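Local coordinates for pirin family protein (Acinetobacter baumannii, PDB 6D0P) that probably acts as a metal-dependent quercetin 2,3-dioxygenase of the pirin family, a two-domain cupin protein with a metal site, occupied here by manganese, in its N-terminal cupin domain, at residues W186-V200 with V236-V250. Residues are numbered along the deposited sequence; the frame is centred on the assembly and turned at random.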
loop_
_atom_site.group_PDB
_atom_site.type_symbol
_atom_site.label_atom_id
_atom_site.label_comp_id
_atom_site.label_asym_id
_atom_site.label_seq_id
_atom_site.Cartn_x
_atom_site.Cartn_y
_atom_site.Cartn_z
ATOM N N TRP A 186 -5.694 -6.649 2.533
ATOM C CA TRP A 186 -7.133 -6.629 2.383
ATOM C C TRP A 186 -7.622 -5.184 2.477
ATOM O O TRP A 186 -7.138 -4.428 3.325
ATOM C CB TRP A 186 -7.825 -7.467 3.470
ATOM C CG TRP A 186 -7.323 -8.862 3.641
ATOM C CD1 TRP A 186 -6.802 -9.684 2.686
ATOM C CD2 TRP A 186 -7.388 -9.633 4.855
ATOM N NE1 TRP A 186 -6.483 -10.897 3.240
ATOM C CE2 TRP A 186 -6.840 -10.897 4.567
ATOM C CE3 TRP A 186 -7.801 -9.352 6.164
ATOM C CZ2 TRP A 186 -6.720 -11.892 5.536
ATOM C CZ3 TRP A 186 -7.678 -10.334 7.130
ATOM C CH2 TRP A 186 -7.150 -11.588 6.812
ATOM N N ASP A 187 -8.562 -4.775 1.637
ATOM C CA ASP A 187 -9.110 -3.420 1.810
ATOM C C ASP A 187 -10.635 -3.517 1.809
ATOM O O ASP A 187 -11.215 -4.538 1.447
ATOM C CB ASP A 187 -8.540 -2.422 0.793
ATOM C CG ASP A 187 -9.177 -2.420 -0.578
ATOM O OD1 ASP A 187 -9.977 -3.320 -0.843
ATOM O OD2 ASP A 187 -8.866 -1.499 -1.372
ATOM N N GLY A 188 -11.308 -2.459 2.159
ATOM C CA GLY A 188 -12.755 -2.546 2.081
ATOM C C GLY A 188 -13.454 -1.462 2.866
ATOM O O GLY A 188 -12.863 -0.414 3.182
ATOM N N LYS A 189 -14.736 -1.733 3.111
ATOM C CA LYS A 189 -15.600 -0.821 3.779
ATOM C C LYS A 189 -16.424 -1.579 4.820
ATOM O O LYS A 189 -16.989 -2.646 4.534
ATOM C CB LYS A 189 -16.521 -0.141 2.759
ATOM C CG LYS A 189 -17.545 0.819 3.338
ATOM C CD LYS A 189 -18.534 1.265 2.279
ATOM C CE LYS A 189 -19.620 2.167 2.812
ATOM N NZ LYS A 189 -20.706 2.313 1.816
ATOM N N LEU A 190 -16.484 -1.005 6.005
ATOM C CA LEU A 190 -17.314 -1.526 7.088
ATOM C C LEU A 190 -18.414 -0.493 7.319
ATOM O O LEU A 190 -18.117 0.681 7.594
ATOM C CB LEU A 190 -16.492 -1.695 8.362
ATOM C CG LEU A 190 -15.246 -2.551 8.245
ATOM C CD1 LEU A 190 -14.544 -2.639 9.593
ATOM C CD2 LEU A 190 -15.576 -3.932 7.709
ATOM N N VAL A 191 -19.659 -0.932 7.251
ATOM C CA VAL A 191 -20.795 -0.030 7.385
ATOM C C VAL A 191 -21.097 0.179 8.878
ATOM O O VAL A 191 -21.111 -0.773 9.719
ATOM C CB VAL A 191 -22.025 -0.570 6.627
ATOM C CG1 VAL A 191 -23.284 0.231 6.920
ATOM C CG2 VAL A 191 -21.756 -0.630 5.133
ATOM N N LYS A 192 -21.474 1.451 9.164
ATOM C CA LYS A 192 -21.799 1.859 10.503
ATOM C C LYS A 192 -22.752 0.849 11.149
ATOM O O LYS A 192 -23.727 0.402 10.518
ATOM C CB LYS A 192 -22.440 3.248 10.432
ATOM C CG LYS A 192 -22.909 3.820 11.759
ATOM C CD LYS A 192 -23.491 5.208 11.614
ATOM C CE LYS A 192 -23.941 5.788 12.932
ATOM N NZ LYS A 192 -24.663 7.066 12.732
ATOM N N GLY A 193 -22.429 0.503 12.385
ATOM C CA GLY A 193 -23.252 -0.379 13.221
ATOM C C GLY A 193 -22.968 -1.860 13.004
ATOM O O GLY A 193 -23.633 -2.688 13.603
ATOM N N GLN A 194 -21.994 -2.226 12.175
ATOM C CA GLN A 194 -21.720 -3.655 11.964
ATOM C C GLN A 194 -20.363 -4.038 12.564
ATOM O O GLN A 194 -19.378 -3.258 12.425
ATOM C CB GLN A 194 -21.743 -3.984 10.473
ATOM C CG GLN A 194 -23.092 -3.692 9.836
ATOM C CD GLN A 194 -24.193 -4.558 10.408
ATOM O OE1 GLN A 194 -24.029 -5.765 10.612
ATOM N NE2 GLN A 194 -25.343 -3.952 10.636
ATOM N N LYS A 195 -20.338 -5.250 13.151
ATOM C CA LYS A 195 -19.184 -5.836 13.807
ATOM C C LYS A 195 -18.680 -7.067 13.038
ATOM O O LYS A 195 -19.492 -7.848 12.523
ATOM C CB LYS A 195 -19.524 -6.291 15.225
ATOM C CG LYS A 195 -18.331 -6.883 15.964
ATOM C CD LYS A 195 -18.544 -7.124 17.435
ATOM C CE LYS A 195 -17.308 -7.702 18.093
ATOM N NZ LYS A 195 -17.516 -7.916 19.541
ATOM N N HIS A 196 -17.358 -7.265 13.039
ATOM C CA HIS A 196 -16.716 -8.340 12.293
ATOM C C HIS A 196 -15.480 -8.867 13.021
ATOM O O HIS A 196 -14.694 -8.093 13.548
ATOM C CB HIS A 196 -16.304 -7.828 10.917
ATOM C CG HIS A 196 -17.384 -7.040 10.276
ATOM N ND1 HIS A 196 -18.406 -7.641 9.560
ATOM C CD2 HIS A 196 -17.634 -5.708 10.276
ATOM C CE1 HIS A 196 -19.239 -6.715 9.137
ATOM N NE2 HIS A 196 -18.768 -5.506 9.542
ATOM N N THR A 197 -15.323 -10.186 13.008
ATOM C CA THR A 197 -14.149 -10.835 13.575
ATOM C C THR A 197 -13.264 -11.298 12.415
ATOM O O THR A 197 -13.729 -11.954 11.470
ATOM C CB THR A 197 -14.542 -11.993 14.502
ATOM O OG1 THR A 197 -15.208 -11.402 15.611
ATOM C CG2 THR A 197 -13.363 -12.802 15.002
ATOM N N LEU A 198 -12.000 -10.922 12.465
ATOM C CA LEU A 198 -11.069 -11.338 11.436
ATOM C C LEU A 198 -10.050 -12.290 12.064
ATOM O O LEU A 198 -9.689 -12.159 13.251
ATOM C CB LEU A 198 -10.372 -10.119 10.825
ATOM C CG LEU A 198 -11.280 -9.150 10.069
ATOM C CD1 LEU A 198 -12.057 -8.274 11.036
ATOM C CD2 LEU A 198 -10.471 -8.292 9.114
ATOM N N TYR A 199 -9.629 -13.256 11.261
ATOM C CA TYR A 199 -8.626 -14.228 11.657
ATOM C C TYR A 199 -7.393 -14.022 10.791
ATOM O O TYR A 199 -7.496 -13.916 9.550
ATOM C CB TYR A 199 -9.138 -15.658 11.522
ATOM C CG TYR A 199 -10.337 -15.917 12.387
ATOM C CD1 TYR A 199 -10.206 -16.182 13.739
ATOM C CD2 TYR A 199 -11.612 -15.845 11.854
ATOM C CE1 TYR A 199 -11.320 -16.395 14.539
ATOM C CE2 TYR A 199 -12.732 -16.063 12.636
ATOM C CZ TYR A 199 -12.585 -16.332 13.984
ATOM O OH TYR A 199 -13.706 -16.547 14.730
ATOM N N VAL A 200 -6.256 -13.965 11.480
ATOM C CA VAL A 200 -4.940 -13.699 10.920
ATOM C C VAL A 200 -4.007 -14.838 11.329
ATOM O O VAL A 200 -4.206 -15.439 12.372
ATOM C CB VAL A 200 -4.424 -12.345 11.447
ATOM C CG1 VAL A 200 -2.954 -12.095 11.124
ATOM C CG2 VAL A 200 -5.291 -11.205 10.953
ATOM N N VAL A 236 -4.406 -14.790 17.009
ATOM C CA VAL A 236 -4.912 -15.051 15.669
ATOM C C VAL A 236 -6.176 -14.250 15.379
ATOM O O VAL A 236 -6.626 -14.273 14.240
ATOM C CB VAL A 236 -5.193 -16.547 15.439
ATOM C CG1 VAL A 236 -3.920 -17.354 15.415
ATOM C CG2 VAL A 236 -6.190 -17.111 16.444
ATOM N N GLU A 237 -6.770 -13.570 16.329
ATOM C CA GLU A 237 -8.015 -12.925 15.936
ATOM C C GLU A 237 -8.172 -11.546 16.572
ATOM O O GLU A 237 -7.594 -11.235 17.621
ATOM C CB GLU A 237 -9.193 -13.835 16.292
ATOM C CG GLU A 237 -9.797 -13.567 17.649
ATOM C CD GLU A 237 -10.991 -14.443 17.999
ATOM O OE1 GLU A 237 -10.828 -15.666 17.976
ATOM O OE2 GLU A 237 -12.089 -13.892 18.288
ATOM N N PHE A 238 -8.981 -10.739 15.899
ATOM C CA PHE A 238 -9.364 -9.451 16.411
ATOM C C PHE A 238 -10.710 -9.086 15.793
ATOM O O PHE A 238 -11.127 -9.694 14.789
ATOM C CB PHE A 238 -8.295 -8.390 16.135
ATOM C CG PHE A 238 -8.060 -8.064 14.684
ATOM C CD1 PHE A 238 -7.217 -8.843 13.913
ATOM C CD2 PHE A 238 -8.675 -6.963 14.097
ATOM C CE1 PHE A 238 -7.004 -8.549 12.572
ATOM C CE2 PHE A 238 -8.438 -6.651 12.766
ATOM C CZ PHE A 238 -7.601 -7.443 12.003
ATOM N N SER A 239 -11.350 -8.099 16.378
ATOM C CA SER A 239 -12.664 -7.664 15.914
ATOM C C SER A 239 -12.640 -6.178 15.555
ATOM O O SER A 239 -11.877 -5.374 16.136
ATOM C CB SER A 239 -13.739 -7.952 16.938
ATOM O OG SER A 239 -13.623 -7.111 18.085
ATOM N N LEU A 240 -13.496 -5.829 14.612
ATOM C CA LEU A 240 -13.700 -4.457 14.200
ATOM C C LEU A 240 -15.207 -4.177 14.248
ATOM O O LEU A 240 -16.020 -4.962 13.733
ATOM C CB LEU A 240 -13.169 -4.242 12.782
ATOM C CG LEU A 240 -11.664 -4.362 12.557
ATOM C CD1 LEU A 240 -11.344 -4.103 11.096
ATOM C CD2 LEU A 240 -10.890 -3.387 13.428
ATOM N N ASN A 241 -15.570 -3.064 14.847
ATOM C CA ASN A 241 -16.976 -2.673 14.992
ATOM C C ASN A 241 -17.086 -1.224 14.535
ATOM O O ASN A 241 -16.547 -0.343 15.195
ATOM C CB ASN A 241 -17.438 -2.847 16.442
ATOM C CG ASN A 241 -18.946 -2.900 16.597
ATOM O OD1 ASN A 241 -19.687 -2.656 15.646
ATOM N ND2 ASN A 241 -19.402 -3.243 17.793
ATOM N N ALA A 242 -17.740 -0.977 13.404
ATOM C CA ALA A 242 -17.798 0.385 12.846
ATOM C C ALA A 242 -18.800 1.295 13.584
ATOM O O ALA A 242 -19.968 0.964 13.742
ATOM C CB ALA A 242 -18.131 0.304 11.381
ATOM N N GLU A 243 -18.345 2.498 13.931
ATOM C CA GLU A 243 -19.186 3.532 14.560
ATOM C C GLU A 243 -19.686 4.503 13.474
ATOM O O GLU A 243 -20.631 5.278 13.681
ATOM C CB GLU A 243 -18.401 4.263 15.644
ATOM C CG GLU A 243 -17.924 3.355 16.764
ATOM C CD GLU A 243 -18.950 3.092 17.854
ATOM O OE1 GLU A 243 -20.160 3.211 17.567
ATOM O OE2 GLU A 243 -18.544 2.761 18.988
ATOM N N GLU A 244 -19.010 4.443 12.327
ATOM C CA GLU A 244 -19.301 5.246 11.133
ATOM C C GLU A 244 -18.900 4.419 9.905
ATOM O O GLU A 244 -18.080 3.521 10.029
ATOM C CB GLU A 244 -18.441 6.516 11.055
ATOM C CG GLU A 244 -18.620 7.517 12.185
ATOM C CD GLU A 244 -17.601 8.642 12.110
ATOM O OE1 GLU A 244 -16.986 8.807 11.024
ATOM O OE2 GLU A 244 -17.406 9.347 13.130
ATOM N N ASP A 245 -19.425 4.731 8.727
ATOM C CA ASP A 245 -18.959 4.035 7.510
ATOM C C ASP A 245 -17.437 4.220 7.441
ATOM O O ASP A 245 -16.958 5.373 7.533
ATOM C CB ASP A 245 -19.583 4.618 6.242
ATOM C CG ASP A 245 -21.033 4.220 6.019
ATOM O OD1 ASP A 245 -21.610 3.533 6.892
ATOM O OD2 ASP A 245 -21.566 4.599 4.965
ATOM N N THR A 246 -16.689 3.127 7.299
ATOM C CA THR A 246 -15.234 3.184 7.412
ATOM C C THR A 246 -14.543 2.524 6.211
ATOM O O THR A 246 -14.882 1.408 5.855
ATOM C CB THR A 246 -14.809 2.478 8.711
ATOM O OG1 THR A 246 -15.398 3.144 9.833
ATOM C CG2 THR A 246 -13.311 2.396 8.876
ATOM N N LYS A 247 -13.579 3.220 5.614
ATOM C CA LYS A 247 -12.714 2.675 4.608
ATOM C C LYS A 247 -11.441 2.205 5.324
ATOM O O LYS A 247 -10.806 3.004 6.060
ATOM C CB LYS A 247 -12.297 3.694 3.537
ATOM C CG LYS A 247 -13.405 4.381 2.749
ATOM C CD LYS A 247 -12.863 5.636 2.039
ATOM C CE LYS A 247 -13.902 6.601 1.498
ATOM N NZ LYS A 247 -13.257 7.832 0.951
ATOM N N PHE A 248 -11.092 0.942 5.138
ATOM C CA PHE A 248 -9.959 0.367 5.879
ATOM C C PHE A 248 -9.058 -0.492 4.987
ATOM O O PHE A 248 -9.395 -0.853 3.850
ATOM C CB PHE A 248 -10.477 -0.545 7.007
ATOM C CG PHE A 248 -11.101 -1.825 6.513
ATOM C CD1 PHE A 248 -10.333 -2.960 6.274
ATOM C CD2 PHE A 248 -12.457 -1.901 6.260
ATOM C CE1 PHE A 248 -10.896 -4.114 5.750
ATOM C CE2 PHE A 248 -13.028 -3.071 5.772
ATOM C CZ PHE A 248 -12.252 -4.177 5.508
ATOM N N LEU A 249 -7.881 -0.759 5.532
ATOM C CA LEU A 249 -7.000 -1.793 5.030
ATOM C C LEU A 249 -6.553 -2.633 6.215
ATOM O O LEU A 249 -6.423 -2.125 7.361
ATOM C CB LEU A 249 -5.757 -1.259 4.321
ATOM C CG LEU A 249 -6.031 -0.573 3.000
ATOM C CD1 LEU A 249 -5.954 0.914 3.185
ATOM C CD2 LEU A 249 -5.049 -1.033 1.942
ATOM N N VAL A 250 -6.411 -3.905 5.965
ATOM C CA VAL A 250 -5.771 -4.784 6.935
ATOM C C VAL A 250 -4.524 -5.352 6.240
ATOM O O VAL A 250 -4.625 -5.932 5.158
ATOM C CB VAL A 250 -6.713 -5.884 7.431
ATOM C CG1 VAL A 250 -5.992 -6.919 8.278
ATOM C CG2 VAL A 250 -7.891 -5.298 8.182
HETATM O O HOH W 1 -22.736 2.913 3.250
HETATM O O HOH W 2 -14.474 -8.231 20.157
HETATM O O HOH W 3 -13.741 -11.442 18.026
#
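Leu190 and Phe248 meet at about a right angle inside the C-terminal cupin barrel, Leu190 CD2 lying 3.3 Å from Phe248 CE2. Leu190 CD1 reaches Leu240 CB on the facing sheet at 3.8 Å, so apolar side chains pack between the barrel's two opposing sheets. Phe248 CG sits between its backbone N and carbonyl carbon (chi1 70°), which swings the ring across the neighbouring strand; Gly188 CA then packs over one face in a CH-pi contact, 4.1 Å from the ring centroid. Phe238 repeats this torsion and, in the conformer modelled, takes Leu198 CB over one face.

Backbone hydrogen bonds pair the antiparallel strands 186-190 and 245-250, and 195-199 and 237-242. Both segments change sheet at the same end: Val191-Gln194 forms a type II turn, and the partner chain turns at Glu243 and Glu244. Gly193 N to Ala242 O ties the two corners together. There Asp245 OD1 accepts an essentially straight hydrogen bond (179°) from Lys192 N through its anti lone pair, and a water bridges Lys189 NZ and Asp245 OD2, whose direct ion pair is long. Beyond this pairing, strand 162-165 flanks 183-190, strand 205-210 flanks 245-253, and strand 214-217 borders 237-242, its Val215 and Val217 packing on Leu240.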